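Dihydropteroate synthase (Stenotrophomonas maltophilia, PDB 7L6P) probably catalyses the condensation of 4-aminobenzoate with a dihydropterin diphosphate to give 7,8-dihydropteroate, a magnesium-dependent step of folate biosynthesis. Local coordinates at residues A52-G57 against E96-R101; D66-G71 against T102-S107; I106-F111 against A122-I127. One frame throughout, in Å; residues are numbered along the deposited sequence.

Contact 1 of 3, residues A52-G57 against E96-R101; sequences AAVAHG and EQLAAR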
ATOM      1  N   ALA A  52      28.186 -10.735   6.253  1.00 91.67           N
ATOM      2  CA  ALA A  52      26.858 -10.282   6.655  1.00 86.50           C
ATOM      3  C   ALA A  52      26.088  -9.659   5.488  1.00 87.30           C
ATOM      4  O   ALA A  52      24.899  -9.949   5.295  1.00 84.80           O
ATOM      5  CB  ALA A  52      26.982  -9.277   7.794  1.00 90.24           C
ATOM      6  N   ALA A  53      26.747  -8.788   4.705  1.00 88.30           N
ATOM      7  CA  ALA A  53      26.070  -8.106   3.601  1.00 82.25           C
ATOM      8  C   ALA A  53      25.685  -9.079   2.499  1.00 82.34           C
ATOM      9  O   ALA A  53      24.616  -8.949   1.894  1.00 79.62           O
ATOM     10  CB  ALA A  53      26.953  -6.992   3.038  1.00 80.58           C
ATOM     11  N   VAL A  54      26.570 -10.025   2.187  1.00 83.64           N
ATOM     12  CA  VAL A  54      26.253 -11.039   1.187  1.00 80.33           C
ATOM     13  C   VAL A  54      25.056 -11.868   1.633  1.00 77.18           C
ATOM     14  O   VAL A  54      24.107 -12.078   0.871  1.00 76.17           O
ATOM     15  CB  VAL A  54      27.480 -11.922   0.915  1.00 81.90           C
ATOM     16  CG1 VAL A  54      27.076 -13.129   0.093  1.00 83.04           C
ATOM     17  CG2 VAL A  54      28.545 -11.115   0.191  1.00 80.49           C
ATOM     18  N   ALA A  55      25.079 -12.345   2.879  1.00 81.84           N
ATOM     19  CA  ALA A  55      23.928 -13.071   3.415  1.00 76.09           C
ATOM     20  C   ALA A  55      22.662 -12.228   3.327  1.00 76.26           C
ATOM     21  O   ALA A  55      21.594 -12.732   2.962  1.00 75.63           O
ATOM     22  CB  ALA A  55      24.196 -13.487   4.856  1.00 74.39           C
ATOM     23  N   HIS A  56      22.770 -10.932   3.629  1.00 75.76           N
ATOM     24  CA  HIS A  56      21.615 -10.046   3.527  1.00 73.11           C
ATOM     25  C   HIS A  56      21.132  -9.943   2.085  1.00 73.31           C
ATOM     26  O   HIS A  56      19.923  -9.960   1.825  1.00 72.61           O
ATOM     27  CB  HIS A  56      21.973  -8.670   4.096  1.00 75.90           C
ATOM     28  CG  HIS A  56      20.872  -7.660   3.998  1.00 72.42           C
ATOM     29  ND1 HIS A  56      19.639  -7.841   4.584  1.00 74.78           N
ATOM     30  CD2 HIS A  56      20.827  -6.447   3.400  1.00 69.73           C
ATOM     31  CE1 HIS A  56      18.875  -6.791   4.336  1.00 71.73           C
ATOM     32  NE2 HIS A  56      19.573  -5.929   3.621  1.00 68.00           N
ATOM     33  N   GLY A  57      22.062  -9.846   1.133  1.00 71.92           N
ATOM     34  CA  GLY A  57      21.669  -9.804  -0.270  1.00 71.77           C
ATOM     35  C   GLY A  57      20.938 -11.063  -0.700  1.00 72.45           C
ATOM     36  O   GLY A  57      19.928 -11.004  -1.406  1.00 71.70           O
ATOM     37  N   GLU A  96      31.547  -9.177  -5.904  1.00 90.00           N
ATOM     38  CA  GLU A  96      32.103 -10.405  -6.468  1.00 90.21           C
ATOM     39  C   GLU A  96      31.329 -11.628  -5.996  1.00 91.10           C
ATOM     40  O   GLU A  96      30.915 -12.465  -6.807  1.00 91.14           O
ATOM     41  CB  GLU A  96      33.586 -10.548  -6.115  1.00 89.86           C
ATOM     42  CG  GLU A  96      34.523  -9.709  -6.967  1.00 92.55           C
ATOM     43  CD  GLU A  96      35.956  -9.748  -6.469  1.00 94.56           C
ATOM     44  OE1 GLU A  96      36.169 -10.018  -5.269  1.00 94.80           O
ATOM     45  OE2 GLU A  96      36.876  -9.538  -7.286  1.00 96.44           O
ATOM     46  N   GLN A  97      31.096 -11.728  -4.685  1.00 87.06           N
ATOM     47  CA  GLN A  97      30.458 -12.919  -4.128  1.00 86.43           C
ATOM     48  C   GLN A  97      28.983 -12.990  -4.504  1.00 84.55           C
ATOM     49  O   GLN A  97      28.483 -14.054  -4.888  1.00 85.89           O
ATOM     50  CB  GLN A  97      30.629 -12.951  -2.612  1.00 86.68           C
ATOM     51  CG  GLN A  97      31.880 -13.678  -2.161  1.00 92.34           C
ATOM     52  CD  GLN A  97      32.219 -13.404  -0.707  1.00 97.51           C
ATOM     53  OE1 GLN A  97      31.737 -14.096   0.197  1.00 96.68           O
ATOM     54  NE2 GLN A  97      33.046 -12.384  -0.472  1.00 93.71           N
ATOM     55  N   LEU A  98      28.260 -11.873  -4.374  1.00 85.88           N
ATOM     56  CA  LEU A  98      26.842 -11.870  -4.730  1.00 85.37           C
ATOM     57  C   LEU A  98      26.642 -12.181  -6.208  1.00 84.96           C
ATOM     58  O   LEU A  98      25.654 -12.820  -6.586  1.00 84.78           O
ATOM     59  CB  LEU A  98      26.201 -10.532  -4.371  1.00 78.65           C
ATOM     60  CG  LEU A  98      25.864 -10.377  -2.896  1.00 75.44           C
ATOM     61  CD1 LEU A  98      25.413  -8.957  -2.628  1.00 75.47           C
ATOM     62  CD2 LEU A  98      24.802 -11.379  -2.476  1.00 72.60           C
ATOM     63  N   ALA A  99      27.541 -11.693  -7.062  1.00 82.75           N
ATOM     64  CA  ALA A  99      27.458 -12.007  -8.484  1.00 84.99           C
ATOM     65  C   ALA A  99      27.576 -13.505  -8.726  1.00 83.91           C
ATOM     66  O   ALA A  99      26.914 -14.055  -9.614  1.00 85.15           O
ATOM     67  CB  ALA A  99      28.544 -11.255  -9.259  1.00 81.06           C
ATOM     68  N   ALA A 100      28.408 -14.180  -7.941  1.00 84.61           N
ATOM     69  CA  ALA A 100      28.650 -15.602  -8.129  1.00 86.95           C
ATOM     70  C   ALA A 100      27.575 -16.486  -7.507  1.00 88.48           C
ATOM     71  O   ALA A 100      27.540 -17.685  -7.804  1.00 91.25           O
ATOM     72  CB  ALA A 100      30.021 -15.975  -7.557  1.00 87.07           C
ATOM     73  N   ARG A 101      26.715 -15.942  -6.644  1.00 87.95           N
ATOM     74  CA  ARG A 101      25.750 -16.755  -5.917  1.00 89.75           C
ATOM     75  C   ARG A 101      24.298 -16.397  -6.207  1.00 90.20           C
ATOM     76  O   ARG A 101      23.400 -17.021  -5.630  1.00 89.70           O
ATOM     77  CB  ARG A 101      26.030 -16.669  -4.411  1.00 91.80           C
ATOM     78  CG  ARG A 101      27.354 -17.332  -4.057  1.00 96.19           C
ATOM     79  CD  ARG A 101      27.885 -16.940  -2.700  1.00 97.00           C
ATOM     80  NE  ARG A 101      27.070 -17.462  -1.614  1.00102.17           N
ATOM     81  CZ  ARG A 101      27.403 -17.372  -0.336  1.00103.98           C
ATOM     82  NH1 ARG A 101      28.536 -16.796   0.042  1.00104.33           N
ATOM     83  NH2 ARG A 101      26.590 -17.886   0.585  1.00101.68           N
TER

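Contact 2 of 3, residues D66-G71 against T102-S107; sequences DLLDIG and TRVPIS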
ATOM      1  N   ASP A  66      14.312  -8.486  -7.384  1.00 59.56           N
ATOM      2  CA  ASP A  66      14.760  -8.711  -8.756  1.00 61.94           C
ATOM      3  C   ASP A  66      16.162  -8.198  -9.004  1.00 60.70           C
ATOM      4  O   ASP A  66      16.790  -8.611  -9.974  1.00 65.82           O
ATOM      5  CB  ASP A  66      13.820  -8.021  -9.747  1.00 58.71           C
ATOM      6  CG  ASP A  66      12.364  -8.438  -9.556  1.00 63.96           C
ATOM      7  OD1 ASP A  66      11.967  -9.546 -10.021  1.00 63.60           O
ATOM      8  OD2 ASP A  66      11.636  -7.662  -8.879  1.00 62.15           O
ATOM      9  N   LEU A  67      16.672  -7.327  -8.143  1.00 62.28           N
ATOM     10  CA  LEU A  67      18.021  -6.813  -8.298  1.00 62.56           C
ATOM     11  C   LEU A  67      18.442  -6.205  -6.971  1.00 61.57           C
ATOM     12  O   LEU A  67      17.606  -5.897  -6.117  1.00 64.18           O
ATOM     13  CB  LEU A  67      18.114  -5.794  -9.450  1.00 60.07           C
ATOM     14  CG  LEU A  67      17.383  -4.449  -9.386  1.00 60.31           C
ATOM     15  CD1 LEU A  67      17.958  -3.482 -10.441  1.00 55.29           C
ATOM     16  CD2 LEU A  67      15.881  -4.602  -9.561  1.00 56.36           C
ATOM     17  N   LEU A  68      19.750  -6.075  -6.796  1.00 62.00           N
ATOM     18  CA  LEU A  68      20.336  -5.600  -5.552  1.00 64.04           C
ATOM     19  C   LEU A  68      21.224  -4.391  -5.816  1.00 62.47           C
ATOM     20  O   LEU A  68      21.855  -4.284  -6.869  1.00 65.19           O
ATOM     21  CB  LEU A  68      21.144  -6.711  -4.887  1.00 64.24           C
ATOM     22  CG  LEU A  68      20.346  -7.965  -4.532  1.00 63.30           C
ATOM     23  CD1 LEU A  68      21.282  -9.002  -3.961  1.00 63.75           C
ATOM     24  CD2 LEU A  68      19.224  -7.640  -3.541  1.00 63.69           C
ATOM     25  N   ASP A  69      21.268  -3.472  -4.856  1.00 62.75           N
ATOM     26  CA  ASP A  69      22.057  -2.251  -4.974  1.00 65.44           C
ATOM     27  C   ASP A  69      23.080  -2.220  -3.849  1.00 65.65           C
ATOM     28  O   ASP A  69      22.702  -2.167  -2.676  1.00 65.27           O
ATOM     29  CB  ASP A  69      21.175  -1.006  -4.918  1.00 59.02           C
ATOM     30  CG  ASP A  69      21.890   0.224  -5.443  1.00 64.51           C
ATOM     31  OD1 ASP A  69      22.647   0.078  -6.437  1.00 63.75           O
ATOM     32  OD2 ASP A  69      21.703   1.328  -4.867  1.00 64.77           O
ATOM     33  N   ILE A  70      24.366  -2.241  -4.206  1.00 67.03           N
ATOM     34  CA  ILE A  70      25.457  -2.372  -3.244  1.00 67.34           C
ATOM     35  C   ILE A  70      26.111  -1.012  -3.051  1.00 66.13           C
ATOM     36  O   ILE A  70      26.545  -0.386  -4.021  1.00 68.88           O
ATOM     37  CB  ILE A  70      26.487  -3.414  -3.703  1.00 68.48           C
ATOM     38  CG1 ILE A  70      25.790  -4.692  -4.178  1.00 66.58           C
ATOM     39  CG2 ILE A  70      27.459  -3.726  -2.578  1.00 71.83           C
ATOM     40  CD1 ILE A  70      24.855  -5.292  -3.180  1.00 68.05           C
ATOM     41  N   GLY A  71      26.165  -0.545  -1.810  1.00 71.39           N
ATOM     42  CA  GLY A  71      26.739   0.752  -1.506  1.00 69.56           C
ATOM     43  C   GLY A  71      27.599   0.703  -0.258  1.00 78.33           C
ATOM     44  O   GLY A  71      27.311  -0.023   0.698  1.00 77.92           O
ATOM     45  N   THR A 102      24.039 -15.426  -7.084  1.00 86.36           N
ATOM     46  CA  THR A 102      22.693 -15.115  -7.547  1.00 81.99           C
ATOM     47  C   THR A 102      22.731 -14.904  -9.053  1.00 83.16           C
ATOM     48  O   THR A 102      23.789 -14.656  -9.642  1.00 81.92           O
ATOM     49  CB  THR A 102      22.105 -13.850  -6.893  1.00 79.29           C
ATOM     50  OG1 THR A 102      22.794 -12.692  -7.384  1.00 83.79           O
ATOM     51  CG2 THR A 102      22.255 -13.882  -5.399  1.00 79.83           C
ATOM     52  N   ARG A 103      21.555 -14.985  -9.672  1.00 85.16           N
ATOM     53  CA  ARG A 103      21.402 -14.719 -11.095  1.00 84.30           C
ATOM     54  C   ARG A 103      20.865 -13.319 -11.366  1.00 83.31           C
ATOM     55  O   ARG A 103      20.706 -12.943 -12.530  1.00 84.18           O
ATOM     56  CB  ARG A 103      20.475 -15.767 -11.731  1.00 85.11           C
ATOM     57  N   VAL A 104      20.603 -12.537 -10.323  1.00 74.63           N
ATOM     58  CA  VAL A 104      20.006 -11.212 -10.451  1.00 70.15           C
ATOM     59  C   VAL A 104      21.070 -10.160 -10.762  1.00 70.12           C
ATOM     60  O   VAL A 104      22.262 -10.362 -10.484  1.00 70.11           O
ATOM     61  CB  VAL A 104      19.220 -10.833  -9.186  1.00 69.51           C
ATOM     62  CG1 VAL A 104      18.242 -11.932  -8.800  1.00 69.08           C
ATOM     63  CG2 VAL A 104      20.165 -10.524  -8.037  1.00 70.56           C
ATOM     64  N   PRO A 105      20.692  -9.053 -11.394  1.00 63.23           N
ATOM     65  CA  PRO A 105      21.639  -7.955 -11.604  1.00 65.69           C
ATOM     66  C   PRO A 105      22.143  -7.365 -10.287  1.00 65.73           C
ATOM     67  O   PRO A 105      21.391  -7.193  -9.327  1.00 65.33           O
ATOM     68  CB  PRO A 105      20.816  -6.941 -12.398  1.00 64.29           C
ATOM     69  CG  PRO A 105      19.691  -7.762 -13.003  1.00 63.41           C
ATOM     70  CD  PRO A 105      19.383  -8.786 -12.010  1.00 63.43           C
ATOM     71  N   ILE A 106      23.427  -7.032 -10.254  1.00 62.73           N
ATOM     72  CA  ILE A 106      24.056  -6.407  -9.095  1.00 66.38           C
ATOM     73  C   ILE A 106      24.390  -4.965  -9.460  1.00 64.79           C
ATOM     74  O   ILE A 106      25.224  -4.714 -10.347  1.00 63.78           O
ATOM     75  CB  ILE A 106      25.324  -7.160  -8.664  1.00 67.41           C
ATOM     76  CG1 ILE A 106      24.998  -8.647  -8.447  1.00 67.64           C
ATOM     77  CG2 ILE A 106      25.939  -6.492  -7.436  1.00 64.17           C
ATOM     78  CD1 ILE A 106      23.943  -8.894  -7.398  1.00 70.36           C
ATOM     79  N   SER A 107      23.749  -4.019  -8.788  1.00 59.55           N
ATOM     80  CA  SER A 107      23.995  -2.611  -9.047  1.00 62.95           C
ATOM     81  C   SER A 107      24.962  -2.047  -8.017  1.00 64.94           C
ATOM     82  O   SER A 107      24.922  -2.421  -6.838  1.00 66.71           O
ATOM     83  CB  SER A 107      22.706  -1.802  -9.017  1.00 63.15           C
ATOM     84  OG  SER A 107      23.029  -0.420  -8.980  1.00 63.57           O
TER

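Contact 3 of 3, residues I106-F111 against A122-I127; sequences ISIDTF and AGAGMI. With IMD (imidazole), chain C.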
ATOM      1  N   ILE A 106      23.427  -7.032 -10.254  1.00 62.73           N
ATOM      2  CA  ILE A 106      24.056  -6.407  -9.095  1.00 66.38           C
ATOM      3  C   ILE A 106      24.390  -4.965  -9.460  1.00 64.79           C
ATOM      4  O   ILE A 106      25.224  -4.714 -10.347  1.00 63.78           O
ATOM      5  CB  ILE A 106      25.324  -7.160  -8.664  1.00 67.41           C
ATOM      6  CG1 ILE A 106      24.998  -8.647  -8.447  1.00 67.64           C
ATOM      7  CG2 ILE A 106      25.939  -6.492  -7.436  1.00 64.17           C
ATOM      8  CD1 ILE A 106      23.943  -8.894  -7.398  1.00 70.36           C
ATOM      9  N   SER A 107      23.749  -4.019  -8.788  1.00 59.55           N
ATOM     10  CA  SER A 107      23.995  -2.611  -9.047  1.00 62.95           C
ATOM     11  C   SER A 107      24.962  -2.047  -8.017  1.00 64.94           C
ATOM     12  O   SER A 107      24.922  -2.421  -6.838  1.00 66.71           O
ATOM     13  CB  SER A 107      22.706  -1.802  -9.017  1.00 63.15           C
ATOM     14  OG  SER A 107      23.029  -0.420  -8.980  1.00 63.57           O
ATOM     15  N   ILE A 108      25.820  -1.136  -8.464  1.00 63.41           N
ATOM     16  CA  ILE A 108      26.731  -0.419  -7.580  1.00 63.72           C
ATOM     17  C   ILE A 108      26.170   0.969  -7.322  1.00 64.50           C
ATOM     18  O   ILE A 108      25.883   1.730  -8.260  1.00 63.75           O
ATOM     19  CB  ILE A 108      28.154  -0.342  -8.152  1.00 66.53           C
ATOM     20  CG1 ILE A 108      29.024   0.500  -7.213  1.00 68.18           C
ATOM     21  CG2 ILE A 108      28.163   0.234  -9.555  1.00 61.28           C
ATOM     22  CD1 ILE A 108      29.141  -0.087  -5.829  1.00 64.35           C
ATOM     23  N   ASP A 109      26.017   1.291  -6.045  1.00 63.40           N
ATOM     24  CA  ASP A 109      25.481   2.560  -5.569  1.00 62.79           C
ATOM     25  C   ASP A 109      26.678   3.464  -5.276  1.00 62.77           C
ATOM     26  O   ASP A 109      27.268   3.418  -4.196  1.00 65.42           O
ATOM     27  CB  ASP A 109      24.601   2.292  -4.349  1.00 64.10           C
ATOM     28  CG  ASP A 109      23.978   3.544  -3.762  1.00 66.83           C
ATOM     29  OD1 ASP A 109      24.115   4.630  -4.359  1.00 67.39           O
ATOM     30  OD2 ASP A 109      23.329   3.430  -2.696  1.00 69.13           O
ATOM     31  N   THR A 110      27.061   4.272  -6.264  1.00 62.70           N
ATOM     32  CA  THR A 110      28.235   5.125  -6.137  1.00 65.33           C
ATOM     33  C   THR A 110      28.098   6.339  -7.043  1.00 63.78           C
ATOM     34  O   THR A 110      27.323   6.343  -8.002  1.00 62.37           O
ATOM     35  CB  THR A 110      29.524   4.370  -6.486  1.00 66.12           C
ATOM     36  OG1 THR A 110      30.657   5.120  -6.054  1.00 71.61           O
ATOM     37  CG2 THR A 110      29.634   4.183  -7.976  1.00 66.19           C
ATOM     38  N   PHE A 111      28.857   7.382  -6.715  1.00 65.23           N
ATOM     39  CA  PHE A 111      28.997   8.541  -7.580  1.00 64.54           C
ATOM     40  C   PHE A 111      30.415   8.696  -8.101  1.00 64.97           C
ATOM     41  O   PHE A 111      30.676   9.621  -8.872  1.00 65.61           O
ATOM     42  CB  PHE A 111      28.564   9.827  -6.853  1.00 63.90           C
ATOM     43  CG  PHE A 111      29.394  10.169  -5.628  1.00 64.23           C
ATOM     44  CD1 PHE A 111      30.545  10.942  -5.740  1.00 66.94           C
ATOM     45  CD2 PHE A 111      29.003   9.734  -4.362  1.00 68.98           C
ATOM     46  CE1 PHE A 111      31.307  11.269  -4.619  1.00 68.32           C
ATOM     47  CE2 PHE A 111      29.764  10.057  -3.229  1.00 72.58           C
ATOM     48  CZ  PHE A 111      30.914  10.822  -3.360  1.00 67.17           C
ATOM     49  N   ALA A 122      34.176  -6.159 -11.399  1.00 78.79           N
ATOM     50  CA  ALA A 122      33.990  -7.209 -10.404  1.00 79.40           C
ATOM     51  C   ALA A 122      32.645  -7.907 -10.524  1.00 78.91           C
ATOM     52  O   ALA A 122      32.361  -8.812  -9.732  1.00 81.02           O
ATOM     53  CB  ALA A 122      34.139  -6.641  -8.990  1.00 79.32           C
ATOM     54  N   GLY A 123      31.811  -7.503 -11.478  1.00 78.18           N
ATOM     55  CA  GLY A 123      30.551  -8.172 -11.746  1.00 73.11           C
ATOM     56  C   GLY A 123      29.318  -7.298 -11.626  1.00 73.32           C
ATOM     57  O   GLY A 123      28.209  -7.800 -11.856  1.00 72.46           O
ATOM     58  N   ALA A 124      29.422  -6.021 -11.269  1.00 70.97           N
ATOM     59  CA  ALA A 124      28.231  -5.186 -11.220  1.00 69.13           C
ATOM     60  C   ALA A 124      27.696  -4.961 -12.633  1.00 69.69           C
ATOM     61  O   ALA A 124      28.463  -4.710 -13.571  1.00 70.48           O
ATOM     62  CB  ALA A 124      28.540  -3.848 -10.546  1.00 66.80           C
ATOM     63  N   GLY A 125      26.373  -5.031 -12.778  1.00 65.50           N
ATOM     64  CA  GLY A 125      25.738  -4.869 -14.073  1.00 62.98           C
ATOM     65  C   GLY A 125      24.844  -3.650 -14.170  1.00 63.61           C
ATOM     66  O   GLY A 125      23.946  -3.588 -15.016  1.00 61.28           O
ATOM     67  N   MET A 126      25.063  -2.686 -13.280  1.00 64.55           N
ATOM     68  CA  MET A 126      24.291  -1.454 -13.226  1.00 59.49           C
ATOM     69  C   MET A 126      25.010  -0.470 -12.311  1.00 60.69           C
ATOM     70  O   MET A 126      25.728  -0.875 -11.392  1.00 61.98           O
ATOM     71  CB  MET A 126      22.857  -1.709 -12.737  1.00 58.96           C
ATOM     72  CG  MET A 126      22.070  -0.433 -12.499  1.00 59.94           C
ATOM     73  SD  MET A 126      20.354  -0.680 -12.051  1.00 57.88           S
ATOM     74  CE  MET A 126      19.702  -1.299 -13.600  1.00 57.35           C
ATOM     75  N   ILE A 127      24.875   0.818 -12.627  1.00 60.20           N
ATOM     76  CA  ILE A 127      25.382   1.912 -11.809  1.00 58.81           C
ATOM     77  C   ILE A 127      24.195   2.757 -11.368  1.00 58.26           C
ATOM     78  O   ILE A 127      23.386   3.183 -12.200  1.00 55.62           O
ATOM     79  CB  ILE A 127      26.410   2.771 -12.571  1.00 60.51           C
ATOM     80  CG1 ILE A 127      27.670   1.950 -12.848  1.00 62.61           C
ATOM     81  CG2 ILE A 127      26.743   4.036 -11.787  1.00 54.21           C
ATOM     82  CD1 ILE A 127      28.625   2.591 -13.805  1.00 60.77           C
TER
HETATM   83  N1  IMD C 301      21.133   5.673  -3.496  1.00 63.75           N
HETATM   84  C2  IMD C 301      21.388   5.699  -4.833  1.00 61.87           C
HETATM   85  N3  IMD C 301      20.368   6.319  -5.468  1.00 62.66           N
HETATM   86  C4  IMD C 301      19.453   6.673  -4.527  1.00 60.96           C
HETATM   87  C5  IMD C 301      19.940   6.271  -3.284  1.00 59.10           C

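Contact 1 of 3, residues A52-G57 against E96-R101
With chi1 of Val54 at 169°, CG1 stands anti to the backbone N and CG2 anti to the carbonyl carbon, and the two methyls meet different residues of 96-101. Leu98 answers with CG anti to its own carbonyl carbon (chi1 -79°), which, with an extended chi2, brings CD2 against Val54 CG1 and the valine carbonyl. CG1 of Val54 lies 3.9 Å from Leu98 CD2, the two side chains sliding past one another in opposite directions. The other branch, Val54 CG2, sits 3.9 Å from CB of Gln97, whose side chain crosses it at about a right angle. Helices 49-62 and 84-101 are the first two of the outer layer of a TIM barrel, and here their local axes run 9.8 Å apart at 32°, in broadly the same direction. Leu98 CD2 lies 4.1 Å from Gly57 CA, so the methyl rests directly against the backbone of helix 49-62 at a residue without a side chain. Leu98 CD2 also reaches the carbonyl, 3.5 Å from Val54 O. On the solvent side the Arg101 chain bends at chi3 and lays its guanidinium across the valine, with Val54 CG1 over one face, offset toward the rim, 3.9 Å from NH1.

Contact 2 of 3, residues D66-G71 against T102-S107
Asp69 and Ser107 point their side chains to the same face of the parallel sheet and meet through oxygen: Ser107 OG donates to Asp69 OD1 over 2.6 Å, arriving nearly in line with the C-O bond. Both side chains make this possible by standing anti to their backbone N, at chi1 -163° for Asp69 and 167° for Ser107. On the other face the bridge partners Leu68 and Ile106 are less intimate, with CB of Leu68 4.3 Å from Ile106 CD1. Ile106 packs more closely on Ile70, its CG2 lying 3.7 Å from Ile70 CG1 as the two branched chains cross at a slant. Just ahead of the two strands, Val104 CB and Pro105 CD close over the carbonyl oxygen of Asp66, whose carboxylate turns elsewhere, to Arg29.

The backbone fixes this register. Pro105 O accepts from Leu68 N, Leu68 O accepts from Ser107 N at 2.7 Å, and Ser107 O accepts from Ile70 N at 2.7 Å, all three N-H groups pointing almost straight at their acceptors. This alternation is that of neighbouring parallel strands, here 67-71 and 106-109, the second and third of the eight in the TIM barrel. The Leu68 and Ile106 side chains face the surrounding helices, Leu68 meeting Val61 and Ile106 meeting Ile95.

Asp69 is thus gripped at both oxygens: OD1 by Ser107, OD2 by a salt bridge to Arg269 and a hydrogen bond from Asn128 ND2. Asp109 OD2 also lies close to Asp69 OD2, and Arg269, which bridges to both carboxylates, probably eases their approach. With a bound imidazole about 4 Å from the Asp69 side chain, this buried network implies a carboxylate held in a set orientation beside the active-site pocket.

Contact 3 of 3, residues I106-F111 against A122-I127
Strand 106-109, helix 113-121 and strand 126-129 form one beta-alpha-beta unit of the TIM barrel, and Ile108 and Ile127 bridge its two parallel strands. Their side chains lie side by side and point the same way, toward the layer of helices, with Ile108 CG2 3.7 Å from Ile127 CG1. For Ile108, chi1 of 176° carries CG1 anti to the backbone N and leaves CG2 as the branch turned to the neighbouring strand. That methyl also approaches Ala124 CB and Met126 O, while Ala119 and Met116 of helix 113-121 lie against Ile108 and Ile127 respectively.

The entry into the second strand is shaped by Gly123, which ends the helix in a Schellman motif with a positive phi. The chain then turns Gly125 N toward Ile106 O, making a hydrogen bond of 2.7 Å with the donor tilted 18° from the carbonyl plane. Ala124 CA also touches Ile106 O, a CA-H...O contact of 3.2 Å. One residue pair further along, Ile108 N bonds to Met126 O at 2.9 Å; the N-H points almost straight at the oxygen, yet it comes from above the carbonyl plane, 36° out of it.

On the barrel's inner face Met126 runs extended past Ser107 as far as its sulfur and bends only at the terminal methyl: Met126 CG lies 3.6 Å from Ser107 OG, whose hydrogen bond goes to Asp69.

At the C-terminal end of strand 106-109, Asp109 points away from 122-127. Its OD2 forms a salt bridge with Arg269, and an imidazole, probably from the crystallisation liquor, donates weakly from N1 to Asp109 OD2 at 3.2 Å.

From the N terminus, helix 49-62 leads into strand 67-71, then helix 84-101, strand 106-109 and, after helix 113-121, strand 126-129. Contact 1 closes a loop of 38 residues between the first two helices, and contact 2 one of 30 residues between the strands that follow them. These two loops cross, since their segments alternate along the chain; Leu98 CD1 meets Ile70 CD1 at 3.7 Å, joining helix layer to sheet. Contact 3 comes after contact 1 in series and closes only ten residues. It takes over Ile106 and Ser107 from contact 2, making strand 106-109 the shared middle strand between its two barrel neighbours.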